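Local coordinates for FAD-binding PCMH-type domain-containing protein (Gibberella zeae, PDB 6YJO), which carries FAD joined covalently to the chain and probably acts as an oxidoreductase, as in fungal flavoenzymes that oxidise oligosaccharides, at residues L142-T147 and A332-R337; L213-R218 and P480-L485; F345-L350 and L418-D423; E469-Y474 and Q499-A504. One frame throughout, in Å; residues are numbered along the deposited sequence.

Interaction 1: residues L142-T147 and A332-R337; sequences LGHVAT and ALDQRR
The first turn of the helix at G143 and H144 is met by the loop at L333 and D334, with CA atoms 4.3 Å apart for G143-L333 and 4.2 Å for H144-D334. With no side chain in the way, the CA of G143 comes within 3.0 Å of L333 O in a CA-H...O contact, and just beyond it the loop bends in an inverse gamma turn centred on D334. At this turn the D334 carboxylate lies beside H144. A first torsion of 173°, CG anti to the backbone N, sets the imidazole alongside that carboxylate. The two groups lie side by side, their planes only 6° apart, and H144 ND1 gives a weak hydrogen bond to D334 OD1 at 3.1 Å. R336 approaches over a ring face: its CD is 4.2 Å from the centroid of the H144 ring, a CH-pi contact, while H144 CE1 sits over one face of the guanidinium. The guanidinium itself makes a salt bridge through NE with D124, whose backbone oxygen also takes a weak bond from H144 NE2. Two weak acceptors thus hold the ring at both nitrogens. One turn on, T147 OG1 donates to G143 O at 2.8 Å, reaching it from the face opposite T147 N, and its CG2 rests near the D334 carboxylate. L333 packs on helix 320-326, which also meets A146, while G143 bonds through its backbone to P163, next to the flavin-linked C162.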
loop_
_atom_site.group_PDB
_atom_site.type_symbol
_atom_site.label_atom_id
_atom_site.label_comp_id
_atom_site.label_asym_id
_atom_site.label_seq_id
_atom_site.Cartn_x
_atom_site.Cartn_y
_atom_site.Cartn_z
ATOM N N LEU A 142 7.765 1.916 7.815
ATOM C CA LEU A 142 7.200 0.702 8.399
ATOM C C LEU A 142 8.215 -0.034 9.264
ATOM O O LEU A 142 7.875 -0.534 10.343
ATOM C CB LEU A 142 6.688 -0.220 7.291
ATOM C CG LEU A 142 5.506 0.268 6.452
ATOM C CD1 LEU A 142 5.039 -0.857 5.545
ATOM C CD2 LEU A 142 4.370 0.770 7.328
ATOM N N GLY A 143 9.466 -0.111 8.812
ATOM C CA GLY A 143 10.460 -0.848 9.570
ATOM C C GLY A 143 10.867 -0.143 10.846
ATOM O O GLY A 143 11.210 -0.794 11.837
ATOM N N HIS A 144 10.840 1.192 10.841
ATOM C CA HIS A 144 11.051 1.955 12.065
ATOM C C HIS A 144 9.881 1.808 13.027
ATOM O O HIS A 144 10.071 1.955 14.239
ATOM C CB HIS A 144 11.275 3.436 11.733
ATOM C CG HIS A 144 11.348 4.327 12.935
ATOM N ND1 HIS A 144 12.245 4.125 13.963
ATOM C CD2 HIS A 144 10.643 5.435 13.264
ATOM C CE1 HIS A 144 12.083 5.066 14.876
ATOM N NE2 HIS A 144 11.119 5.875 14.475
ATOM N N VAL A 145 8.687 1.506 12.515
ATOM C CA VAL A 145 7.528 1.286 13.373
ATOM C C VAL A 145 7.618 -0.072 14.059
ATOM O O VAL A 145 7.425 -0.182 15.273
ATOM C CB VAL A 145 6.230 1.420 12.555
ATOM C CG1 VAL A 145 5.024 0.994 13.391
ATOM C CG2 VAL A 145 6.063 2.848 12.066
ATOM N N ALA A 146 7.912 -1.127 13.290
ATOM C CA ALA A 146 8.039 -2.457 13.879
ATOM C C ALA A 146 9.211 -2.517 14.848
ATOM O O ALA A 146 9.130 -3.170 15.896
ATOM C CB ALA A 146 8.209 -3.506 12.782
ATOM N N THR A 147 10.316 -1.847 14.510
ATOM C CA THR A 147 11.495 -1.872 15.369
ATOM C C THR A 147 11.207 -1.223 16.715
ATOM O O THR A 147 11.628 -1.738 17.757
ATOM C CB THR A 147 12.669 -1.172 14.674
ATOM O OG1 THR A 147 13.075 -1.942 13.533
ATOM C CG2 THR A 147 13.846 -1.011 15.629
ATOM N N ALA A 332 17.527 -3.095 5.659
ATOM C CA ALA A 332 17.497 -3.092 7.114
ATOM C C ALA A 332 16.177 -2.508 7.609
ATOM O O ALA A 332 15.671 -1.529 7.059
ATOM C CB ALA A 332 18.680 -2.293 7.658
ATOM N N LEU A 333 15.621 -3.112 8.662
ATOM C CA LEU A 333 14.275 -2.755 9.103
ATOM C C LEU A 333 14.195 -1.284 9.501
ATOM O O LEU A 333 13.418 -0.517 8.926
ATOM C CB LEU A 333 13.842 -3.660 10.264
ATOM C CG LEU A 333 13.321 -5.067 9.949
ATOM C CD1 LEU A 333 12.498 -5.580 11.121
ATOM C CD2 LEU A 333 12.484 -5.106 8.666
ATOM N N ASP A 334 15.016 -0.864 10.463
ATOM C CA ASP A 334 14.884 0.467 11.047
ATOM C C ASP A 334 15.253 1.550 10.038
ATOM O O ASP A 334 16.271 2.226 10.196
ATOM C CB ASP A 334 15.754 0.581 12.305
ATOM C CG ASP A 334 15.454 1.830 13.115
ATOM O OD1 ASP A 334 14.621 2.644 12.665
ATOM O OD2 ASP A 334 16.047 1.994 14.203
ATOM N N GLN A 335 14.419 1.734 9.013
ATOM C CA GLN A 335 14.654 2.760 7.999
ATOM C C GLN A 335 14.246 4.122 8.541
ATOM O O GLN A 335 13.166 4.268 9.122
ATOM C CB GLN A 335 13.857 2.468 6.724
ATOM C CG GLN A 335 14.384 1.336 5.855
ATOM C CD GLN A 335 15.826 1.540 5.417
ATOM O OE1 GLN A 335 16.333 2.661 5.410
ATOM N NE2 GLN A 335 16.498 0.447 5.071
ATOM N N ARG A 336 15.101 5.123 8.341
ATOM C CA ARG A 336 14.817 6.491 8.755
ATOM C C ARG A 336 15.429 7.451 7.747
ATOM O O ARG A 336 16.052 7.044 6.760
ATOM C CB ARG A 336 15.360 6.780 10.159
ATOM C CG ARG A 336 14.752 5.915 11.245
ATOM C CD ARG A 336 15.273 6.279 12.624
ATOM N NE ARG A 336 14.752 7.560 13.094
ATOM C CZ ARG A 336 14.644 7.906 14.373
ATOM N NH1 ARG A 336 15.008 7.068 15.335
ATOM N NH2 ARG A 336 14.159 9.098 14.694
ATOM N N ARG A 337 15.253 8.732 8.012
ATOM C CA ARG A 337 15.833 9.797 7.210
ATOM C C ARG A 337 17.310 9.971 7.561
ATOM O O ARG A 337 17.675 9.933 8.738
ATOM C CB ARG A 337 15.080 11.103 7.449
ATOM C CG ARG A 337 15.640 12.302 6.720
ATOM C CD ARG A 337 14.750 13.516 6.928
ATOM N NE ARG A 337 15.123 14.620 6.048
ATOM C CZ ARG A 337 14.731 14.730 4.783
ATOM N NH1 ARG A 337 13.955 13.799 4.242
ATOM N NH2 ARG A 337 15.118 15.769 4.057
#

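Interaction 2: residues L213-R218 and P480-L485; sequences LTWALR and PKLKKL
L213 begins the contact with its backbone: the CA is 3.9 Å from L485 CD2, the methyl that reaches in from the second helix. The next contributor, W215, supplies most of the first helix's buried surface. Its first torsion, with CG anti to the backbone N (171°), lays the indole against K481, whose extended chain runs over one face. The lysine CD lies 3.4 Å from the centroid of the W215 six-membered ring, a CH-pi contact, and NZ continues to 3.6 Å from the centroid of the five-membered ring, nearly on its normal, as a cation-pi pair. L482 CD2 meets W215 CZ3 at 3.7 Å, at a slant that is neither face nor edge. A216 follows, its small CB touching two leucine methyls, L485 CD2 at 3.6 Å and L482 CD2 at 3.9 Å. The helix axes approach to 10.6 Å at 121° between their directions, a steep crossing, consistent with a contact limited to a few residues. One lysine thus meets both rings, CD by dispersion and the ammonium by electrostatic attraction; NZ also has a weak, long ion pair with D212, and beside it L482, L485 and A216 pack by apolar contact alone.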
loop_
_atom_site.group_PDB
_atom_site.type_symbol
_atom_site.label_atom_id
_atom_site.label_comp_id
_atom_site.label_asym_id
_atom_site.label_seq_id
_atom_site.Cartn_x
_atom_site.Cartn_y
_atom_site.Cartn_z
ATOM N N LEU A 213 -15.143 11.713 8.172
ATOM C CA LEU A 213 -13.746 12.001 7.865
ATOM C C LEU A 213 -12.863 10.800 8.180
ATOM O O LEU A 213 -12.035 10.387 7.358
ATOM C CB LEU A 213 -13.291 13.235 8.642
ATOM C CG LEU A 213 -11.814 13.620 8.554
ATOM C CD1 LEU A 213 -11.345 13.644 7.105
ATOM C CD2 LEU A 213 -11.599 14.974 9.215
ATOM N N THR A 214 -13.036 10.217 9.371
ATOM C CA THR A 214 -12.270 9.030 9.739
ATOM C C THR A 214 -12.576 7.875 8.796
ATOM O O THR A 214 -11.694 7.073 8.469
ATOM C CB THR A 214 -12.588 8.640 11.183
ATOM O OG1 THR A 214 -12.364 9.762 12.047
ATOM C CG2 THR A 214 -11.727 7.472 11.647
ATOM N N TRP A 215 -13.829 7.774 8.354
ATOM C CA TRP A 215 -14.206 6.752 7.385
ATOM C C TRP A 215 -13.417 6.913 6.090
ATOM O O TRP A 215 -12.963 5.923 5.502
ATOM C CB TRP A 215 -15.711 6.838 7.135
ATOM C CG TRP A 215 -16.231 6.008 6.006
ATOM C CD1 TRP A 215 -16.680 4.720 6.069
ATOM C CD2 TRP A 215 -16.391 6.423 4.647
ATOM N NE1 TRP A 215 -17.102 4.306 4.826
ATOM C CE2 TRP A 215 -16.933 5.333 3.936
ATOM C CE3 TRP A 215 -16.125 7.612 3.961
ATOM C CZ2 TRP A 215 -17.209 5.396 2.573
ATOM C CZ3 TRP A 215 -16.395 7.672 2.609
ATOM C CH2 TRP A 215 -16.938 6.573 1.929
ATOM N N ALA A 216 -13.230 8.158 5.639
ATOM C CA ALA A 216 -12.462 8.397 4.421
ATOM C C ALA A 216 -10.976 8.153 4.652
ATOM O O ALA A 216 -10.275 7.674 3.754
ATOM C CB ALA A 216 -12.701 9.822 3.923
ATOM N N LEU A 217 -10.474 8.476 5.846
ATOM C CA LEU A 217 -9.061 8.252 6.131
ATOM C C LEU A 217 -8.709 6.773 6.091
ATOM O O LEU A 217 -7.573 6.416 5.752
ATOM C CB LEU A 217 -8.691 8.849 7.492
ATOM C CG LEU A 217 -8.813 10.370 7.594
ATOM C CD1 LEU A 217 -8.253 10.882 8.910
ATOM C CD2 LEU A 217 -8.121 11.053 6.425
ATOM N N ARG A 218 -9.656 5.899 6.437
ATOM C CA ARG A 218 -9.448 4.454 6.332
ATOM C C ARG A 218 -9.691 4.009 4.888
ATOM O O ARG A 218 -10.624 3.269 4.576
ATOM C CB ARG A 218 -10.361 3.696 7.289
ATOM C CG ARG A 218 -10.079 3.899 8.772
ATOM C CD ARG A 218 -10.845 2.881 9.606
ATOM N NE ARG A 218 -10.710 3.120 11.040
ATOM C CZ ARG A 218 -11.538 3.870 11.765
ATOM N NH1 ARG A 218 -12.582 4.469 11.205
ATOM N NH2 ARG A 218 -11.320 4.020 13.065
ATOM N N PRO A 480 -19.245 8.012 -4.277
ATOM C CA PRO A 480 -20.155 9.161 -4.100
ATOM C C PRO A 480 -20.007 9.826 -2.745
ATOM O O PRO A 480 -19.907 11.056 -2.663
ATOM C CB PRO A 480 -21.548 8.539 -4.290
ATOM C CG PRO A 480 -21.314 7.209 -4.965
ATOM C CD PRO A 480 -19.971 6.748 -4.478
ATOM N N LYS A 481 -19.988 9.034 -1.670
ATOM C CA LYS A 481 -19.790 9.595 -0.337
ATOM C C LYS A 481 -18.427 10.272 -0.229
ATOM O O LYS A 481 -18.298 11.332 0.395
ATOM C CB LYS A 481 -19.936 8.489 0.709
ATOM C CG LYS A 481 -20.265 8.970 2.117
ATOM C CD LYS A 481 -19.682 8.023 3.158
ATOM C CE LYS A 481 -20.500 7.969 4.441
ATOM N NZ LYS A 481 -19.852 7.075 5.450
ATOM N N LEU A 482 -17.398 9.672 -0.837
ATOM C CA LEU A 482 -16.080 10.301 -0.867
ATOM C C LEU A 482 -16.131 11.642 -1.594
ATOM O O LEU A 482 -15.587 12.644 -1.115
ATOM C CB LEU A 482 -15.070 9.366 -1.537
ATOM C CG LEU A 482 -14.582 8.155 -0.740
ATOM C CD1 LEU A 482 -13.948 7.117 -1.662
ATOM C CD2 LEU A 482 -13.586 8.578 0.329
ATOM N N LYS A 483 -16.775 11.677 -2.764
ATOM C CA LYS A 483 -16.893 12.932 -3.501
ATOM C C LYS A 483 -17.722 13.950 -2.726
ATOM O O LYS A 483 -17.439 15.153 -2.767
ATOM C CB LYS A 483 -17.511 12.672 -4.872
ATOM C CG LYS A 483 -16.609 11.914 -5.826
ATOM C CD LYS A 483 -17.385 11.413 -7.034
ATOM C CE LYS A 483 -16.908 12.061 -8.323
ATOM N NZ LYS A 483 -17.021 13.548 -8.299
ATOM N N LYS A 484 -18.757 13.488 -2.019
ATOM C CA LYS A 484 -19.547 14.402 -1.202
ATOM C C LYS A 484 -18.695 15.001 -0.093
ATOM O O LYS A 484 -18.784 16.201 0.196
ATOM C CB LYS A 484 -20.753 13.675 -0.609
ATOM C CG LYS A 484 -21.762 14.599 0.055
ATOM C CD LYS A 484 -22.952 13.835 0.614
ATOM C CE LYS A 484 -22.677 13.282 2.002
ATOM N NZ LYS A 484 -22.472 14.360 3.009
ATOM N N LEU A 485 -17.844 14.179 0.524
ATOM C CA LEU A 485 -17.001 14.647 1.619
ATOM C C LEU A 485 -15.849 15.508 1.116
ATOM O O LEU A 485 -15.422 16.437 1.810
ATOM C CB LEU A 485 -16.472 13.446 2.397
ATOM C CG LEU A 485 -15.573 13.711 3.601
ATOM C CD1 LEU A 485 -16.243 14.643 4.596
ATOM C CD2 LEU A 485 -15.226 12.384 4.254
#

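Interaction 3: residues F345-L350 and L418-D423; sequences FYSTSL and LWQFSD
F421 leans across its neighbouring strand from the first atom of its side chain. CB touches T348 CG2 at 3.6 Å. A first torsion of -47°, which sets CG beside the backbone N, then carries the ring along the partner strand toward L350. F421 CG still lies near T348 CG2, at 3.9 Å. CD1 comes next, 3.4 Å from T348 O, and the ring presents its edge, not a face, to the carbonyl carbons of T348 and S349. CE1 meets L350 CG, and at the tip F421 CZ rests against L350 CD1. The backbone holding this ring is regular antiparallel sheet. T348 and F421 form a hydrogen-bonded pair, with F421 N to T348 O at 2.6 Å and almost straight (174°), and Y346-D423 and L350-W419 repeat the pattern on either side. Strand 346-352 is the outermost strand of a seven-stranded antiparallel sheet, and strand 417-423 bonds on its far side to strand 380-386. The non-hydrogen-bonded pair S347-S422 lies on the other sheet face from F421, and its two hydroxyls, OG to OG, share a hydrogen bond of 2.7 Å. S349, also on that face, sends OG to the backbone N of Y457, an FAD-binding residue, and Q420 OE1 bonds to Y104 OH. On the F421 face, helix 431-446 packs on L350, and T348 OG1 and Y346 OH both bond to the carboxylate of D462.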
loop_
_atom_site.group_PDB
_atom_site.type_symbol
_atom_site.label_atom_id
_atom_site.label_comp_id
_atom_site.label_asym_id
_atom_site.label_seq_id
_atom_site.Cartn_x
_atom_site.Cartn_y
_atom_site.Cartn_z
ATOM N N PHE A 345 10.141 1.463 -12.581
ATOM C CA PHE A 345 9.219 0.349 -12.765
ATOM C C PHE A 345 7.840 0.885 -13.123
ATOM O O PHE A 345 7.558 2.081 -12.998
ATOM C CB PHE A 345 9.135 -0.497 -11.492
ATOM C CG PHE A 345 8.602 0.261 -10.311
ATOM C CD1 PHE A 345 9.447 1.035 -9.530
ATOM C CD2 PHE A 345 7.253 0.227 -9.996
ATOM C CE1 PHE A 345 8.962 1.748 -8.453
ATOM C CE2 PHE A 345 6.759 0.941 -8.916
ATOM C CZ PHE A 345 7.617 1.702 -8.145
ATOM N N TYR A 346 6.975 -0.032 -13.558
ATOM C CA TYR A 346 5.551 0.225 -13.726
ATOM C C TYR A 346 4.784 -0.979 -13.200
ATOM O O TYR A 346 5.164 -2.123 -13.468
ATOM C CB TYR A 346 5.189 0.484 -15.192
ATOM C CG TYR A 346 3.712 0.351 -15.485
ATOM C CD1 TYR A 346 2.796 1.255 -14.960
ATOM C CD2 TYR A 346 3.231 -0.678 -16.286
ATOM C CE1 TYR A 346 1.445 1.139 -15.224
ATOM C CE2 TYR A 346 1.878 -0.803 -16.554
ATOM C CZ TYR A 346 0.991 0.113 -16.020
ATOM O OH TYR A 346 -0.356 0.008 -16.276
ATOM N N SER A 347 3.710 -0.723 -12.451
ATOM C CA SER A 347 2.957 -1.797 -11.818
ATOM C C SER A 347 1.461 -1.539 -11.924
ATOM O O SER A 347 1.009 -0.424 -12.202
ATOM C CB SER A 347 3.337 -1.974 -10.340
ATOM O OG SER A 347 4.692 -2.361 -10.201
ATOM N N THR A 348 0.699 -2.605 -11.692
ATOM C CA THR A 348 -0.754 -2.536 -11.623
ATOM C C THR A 348 -1.229 -3.677 -10.735
ATOM O O THR A 348 -0.448 -4.544 -10.338
ATOM C CB THR A 348 -1.390 -2.602 -13.016
ATOM O OG1 THR A 348 -2.813 -2.455 -12.905
ATOM C CG2 THR A 348 -1.064 -3.925 -13.706
ATOM N N SER A 349 -2.524 -3.670 -10.424
ATOM C CA SER A 349 -3.080 -4.584 -9.437
ATOM C C SER A 349 -4.447 -5.080 -9.887
ATOM O O SER A 349 -5.018 -4.613 -10.877
ATOM C CB SER A 349 -3.207 -3.913 -8.062
ATOM O OG SER A 349 -4.025 -2.758 -8.144
ATOM N N LEU A 350 -4.963 -6.050 -9.134
ATOM C CA LEU A 350 -6.346 -6.488 -9.246
ATOM C C LEU A 350 -6.818 -6.927 -7.869
ATOM O O LEU A 350 -6.029 -7.411 -7.053
ATOM C CB LEU A 350 -6.520 -7.638 -10.247
ATOM C CG LEU A 350 -6.483 -7.288 -11.734
ATOM C CD1 LEU A 350 -6.563 -8.564 -12.563
ATOM C CD2 LEU A 350 -7.621 -6.341 -12.097
ATOM N N LEU A 418 -5.557 -10.638 -4.134
ATOM C CA LEU A 418 -4.886 -9.358 -4.350
ATOM C C LEU A 418 -3.749 -9.587 -5.336
ATOM O O LEU A 418 -2.671 -10.055 -4.958
ATOM C CB LEU A 418 -4.374 -8.772 -3.036
ATOM C CG LEU A 418 -3.412 -7.590 -3.181
ATOM C CD1 LEU A 418 -4.085 -6.441 -3.927
ATOM C CD2 LEU A 418 -2.888 -7.127 -1.826
ATOM N N TRP A 419 -3.996 -9.251 -6.598
ATOM C CA TRP A 419 -2.980 -9.380 -7.631
ATOM C C TRP A 419 -2.113 -8.131 -7.686
ATOM O O TRP A 419 -2.603 -7.012 -7.520
ATOM C CB TRP A 419 -3.622 -9.600 -9.000
ATOM C CG TRP A 419 -4.572 -10.755 -9.091
ATOM C CD1 TRP A 419 -5.731 -10.928 -8.389
ATOM C CD2 TRP A 419 -4.464 -11.883 -9.968
ATOM N NE1 TRP A 419 -6.339 -12.102 -8.761
ATOM C CE2 TRP A 419 -5.583 -12.708 -9.731
ATOM C CE3 TRP A 419 -3.526 -12.280 -10.927
ATOM C CZ2 TRP A 419 -5.788 -13.904 -10.415
ATOM C CZ3 TRP A 419 -3.733 -13.466 -11.608
ATOM C CH2 TRP A 419 -4.853 -14.263 -11.348
ATOM N N GLN A 420 -0.821 -8.325 -7.924
ATOM C CA GLN A 420 0.062 -7.231 -8.295
ATOM C C GLN A 420 0.859 -7.645 -9.521
ATOM O O GLN A 420 1.437 -8.736 -9.555
ATOM C CB GLN A 420 1.010 -6.836 -7.160
ATOM C CG GLN A 420 1.736 -5.531 -7.441
ATOM C CD GLN A 420 2.780 -5.184 -6.401
ATOM O OE1 GLN A 420 3.305 -4.070 -6.384
ATOM N NE2 GLN A 420 3.096 -6.137 -5.534
ATOM N N PHE A 421 0.870 -6.781 -10.531
ATOM C CA PHE A 421 1.658 -6.980 -11.739
ATOM C C PHE A 421 2.740 -5.913 -11.759
ATOM O O PHE A 421 2.431 -4.719 -11.687
ATOM C CB PHE A 421 0.791 -6.880 -12.995
ATOM C CG PHE A 421 -0.495 -7.662 -12.922
ATOM C CD1 PHE A 421 -1.571 -7.191 -12.185
ATOM C CD2 PHE A 421 -0.641 -8.849 -13.620
ATOM C CE1 PHE A 421 -2.758 -7.901 -12.127
ATOM C CE2 PHE A 421 -1.825 -9.561 -13.568
ATOM C CZ PHE A 421 -2.885 -9.085 -12.821
ATOM N N SER A 422 3.999 -6.332 -11.844
ATOM C CA SER A 422 5.116 -5.403 -11.894
ATOM C C SER A 422 5.992 -5.682 -13.109
ATOM O O SER A 422 6.009 -6.787 -13.661
ATOM C CB SER A 422 5.961 -5.470 -10.616
ATOM O OG SER A 422 5.246 -4.943 -9.510
ATOM N N ASP A 423 6.710 -4.644 -13.530
ATOM C CA ASP A 423 7.685 -4.744 -14.611
ATOM C C ASP A 423 8.825 -3.798 -14.281
ATOM O O ASP A 423 8.599 -2.601 -14.082
ATOM C CB ASP A 423 7.058 -4.392 -15.963
ATOM C CG ASP A 423 8.074 -4.360 -17.096
ATOM O OD1 ASP A 423 9.058 -3.593 -17.010
ATOM O OD2 ASP A 423 7.888 -5.109 -18.078
#

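Interaction 4: residues E469-Y474 and Q499-A504; sequences EAVKRY and QGIRPA
Q499 lays CG over the A470 methyl, 3.4 Å from CB, and its amide carbon CD follows at 3.5 Å from the same A470 CB. The chain is extended beyond CG and carries the amide past the alanine to the end of Y474. There the tyrosine hydroxyl donates a short hydrogen bond, OH to Q499 OE1 at 2.5 Å. The donor stands 38° above the carbonyl plane, so no lone pair is addressed squarely, while the oxygen itself lies at the edge of the Y474 ring, close to its plane and on the CE2 side. Ring and amide planes are turned 56° apart. The other end of the amide is held too, since NE2 bonds to D462 O. This pairing belongs to the berberine-like C-terminal region: A470 and Y474 occupy successive turns of helix 467-475, joined by Y474 N to A470 O at 2.8 Å, and the chain returns past them in the loop after helix 479-489. V471 continues the contact along the loop backbone, its CG1 lying 3.5 Å from Q499 O and 3.8 Å from G500 O. The same methyl touches I501 CD1, and I501 also packs on L482 of helix 479-489. G500 O accepts from N467 ND2 near the start of the helix. Away from the loop, R473 NE bridges to E469 OE2 at 3.1 Å, and its guanidinium has a second acidic partner in D451.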
loop_
_atom_site.group_PDB
_atom_site.type_symbol
_atom_site.label_atom_id
_atom_site.label_comp_id
_atom_site.label_asym_id
_atom_site.label_seq_id
_atom_site.Cartn_x
_atom_site.Cartn_y
_atom_site.Cartn_z
ATOM N N GLU A 469 -11.621 5.935 -14.131
ATOM C CA GLU A 469 -11.432 4.494 -13.987
ATOM C C GLU A 469 -10.726 4.156 -12.683
ATOM O O GLU A 469 -11.103 3.200 -11.993
ATOM C CB GLU A 469 -10.643 3.947 -15.176
ATOM C CG GLU A 469 -10.370 2.448 -15.119
ATOM C CD GLU A 469 -11.618 1.611 -15.342
ATOM O OE1 GLU A 469 -12.714 2.200 -15.491
ATOM O OE2 GLU A 469 -11.505 0.365 -15.374
ATOM N N ALA A 470 -9.698 4.929 -12.326
ATOM C CA ALA A 470 -8.921 4.616 -11.133
ATOM C C ALA A 470 -9.787 4.687 -9.881
ATOM O O ALA A 470 -9.809 3.750 -9.075
ATOM C CB ALA A 470 -7.733 5.569 -11.015
ATOM N N VAL A 471 -10.514 5.793 -9.703
ATOM C CA VAL A 471 -11.312 5.941 -8.492
ATOM C C VAL A 471 -12.479 4.959 -8.492
ATOM O O VAL A 471 -12.937 4.531 -7.425
ATOM C CB VAL A 471 -11.789 7.401 -8.327
ATOM C CG1 VAL A 471 -10.591 8.343 -8.230
ATOM C CG2 VAL A 471 -12.719 7.824 -9.463
ATOM N N LYS A 472 -12.981 4.584 -9.673
ATOM C CA LYS A 472 -13.996 3.535 -9.736
ATOM C C LYS A 472 -13.474 2.230 -9.145
ATOM O O LYS A 472 -14.190 1.543 -8.406
ATOM C CB LYS A 472 -14.451 3.317 -11.181
ATOM C CG LYS A 472 -15.172 1.985 -11.419
ATOM C CD LYS A 472 -15.898 1.951 -12.760
ATOM C CE LYS A 472 -16.480 0.568 -13.047
ATOM N NZ LYS A 472 -17.718 0.623 -13.875
ATOM N N ARG A 473 -12.224 1.879 -9.451
ATOM C CA ARG A 473 -11.674 0.576 -9.099
ATOM C C ARG A 473 -11.056 0.552 -7.707
ATOM O O ARG A 473 -11.173 -0.459 -7.004
ATOM C CB ARG A 473 -10.631 0.156 -10.139
ATOM C CG ARG A 473 -11.183 0.017 -11.551
ATOM C CD ARG A 473 -12.191 -1.120 -11.669
ATOM N NE ARG A 473 -12.804 -1.159 -12.994
ATOM C CZ ARG A 473 -13.827 -1.941 -13.329
ATOM N NH1 ARG A 473 -14.367 -2.762 -12.436
ATOM N NH2 ARG A 473 -14.313 -1.897 -14.565
ATOM N N TYR A 474 -10.390 1.633 -7.287
ATOM C CA TYR A 474 -9.810 1.642 -5.946
ATOM C C TYR A 474 -10.893 1.742 -4.879
ATOM O O TYR A 474 -10.800 1.093 -3.828
ATOM C CB TYR A 474 -8.836 2.810 -5.772
ATOM C CG TYR A 474 -7.732 2.937 -6.796
ATOM C CD1 TYR A 474 -7.368 1.879 -7.622
ATOM C CD2 TYR A 474 -7.037 4.132 -6.920
ATOM C CE1 TYR A 474 -6.349 2.023 -8.552
ATOM C CE2 TYR A 474 -6.019 4.281 -7.839
ATOM C CZ TYR A 474 -5.682 3.228 -8.655
ATOM O OH TYR A 474 -4.671 3.372 -9.575
ATOM N N GLN A 499 -5.016 10.688 -9.539
ATOM C CA GLN A 499 -6.103 9.756 -9.260
ATOM C C GLN A 499 -6.793 10.071 -7.939
ATOM O O GLN A 499 -7.330 9.177 -7.279
ATOM C CB GLN A 499 -5.579 8.324 -9.282
ATOM C CG GLN A 499 -5.258 7.862 -10.692
ATOM C CD GLN A 499 -4.412 6.604 -10.750
ATOM O OE1 GLN A 499 -4.286 5.872 -9.768
ATOM N NE2 GLN A 499 -3.822 6.349 -11.914
ATOM N N GLY A 500 -6.814 11.350 -7.561
ATOM C CA GLY A 500 -7.421 11.742 -6.310
ATOM C C GLY A 500 -8.926 11.876 -6.416
ATOM O O GLY A 500 -9.500 11.929 -7.503
ATOM N N ILE A 501 -9.578 11.908 -5.255
ATOM C CA ILE A 501 -11.017 12.130 -5.222
ATOM C C ILE A 501 -11.317 13.549 -5.689
ATOM O O ILE A 501 -10.780 14.527 -5.151
ATOM C CB ILE A 501 -11.571 11.882 -3.811
ATOM C CG1 ILE A 501 -11.218 10.470 -3.323
ATOM C CG2 ILE A 501 -13.080 12.112 -3.784
ATOM C CD1 ILE A 501 -11.620 9.354 -4.265
ATOM N N ARG A 502 -12.181 13.668 -6.692
ATOM C CA ARG A 502 -12.589 14.961 -7.226
ATOM C C ARG A 502 -13.836 15.451 -6.501
ATOM O O ARG A 502 -14.786 14.678 -6.332
ATOM C CB ARG A 502 -12.873 14.857 -8.719
ATOM C CG ARG A 502 -11.689 14.357 -9.533
ATOM C CD ARG A 502 -10.617 15.430 -9.664
ATOM N NE ARG A 502 -9.548 15.035 -10.586
ATOM C CZ ARG A 502 -8.274 14.844 -10.248
ATOM N NH1 ARG A 502 -7.858 15.011 -8.997
ATOM N NH2 ARG A 502 -7.399 14.487 -11.183
ATOM N N PRO A 503 -13.885 16.709 -6.062
ATOM C CA PRO A 503 -15.075 17.182 -5.344
ATOM C C PRO A 503 -16.313 17.139 -6.221
ATOM O O PRO A 503 -16.253 17.343 -7.435
ATOM C CB PRO A 503 -14.715 18.623 -4.964
ATOM C CG PRO A 503 -13.691 19.039 -5.972
ATOM C CD PRO A 503 -12.897 17.783 -6.254
ATOM N N ALA A 504 -17.448 16.857 -5.588
ATOM C CA ALA A 504 -18.720 16.922 -6.289
ATOM C C ALA A 504 -19.077 18.378 -6.567
ATOM O O ALA A 504 -18.994 19.231 -5.676
ATOM C CB ALA A 504 -19.811 16.235 -5.471
#

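Overall arrangement
Interactions 2 and 4 lie on the same side of the chain's centre, 12 Å apart between centres, and touch: K483 bonds to R502 and A504, so helix 479-489 and the final loop hold each other. Interaction 3, in the large antiparallel sheet, is nested in the chain loop closed by interaction 2. Its nearest atoms are about 5 Å from interaction 4, and D462 bonds to residues of both. Interaction 1 closes before interactions 3 and 4 open, and its segments alternate with those of interaction 2; its centre is 31 Å from that of interaction 4, across the chain's centre. The contacts thus sample the FAD-binding region, the large sheet and the C-terminal segment, which surround the covalently held flavin.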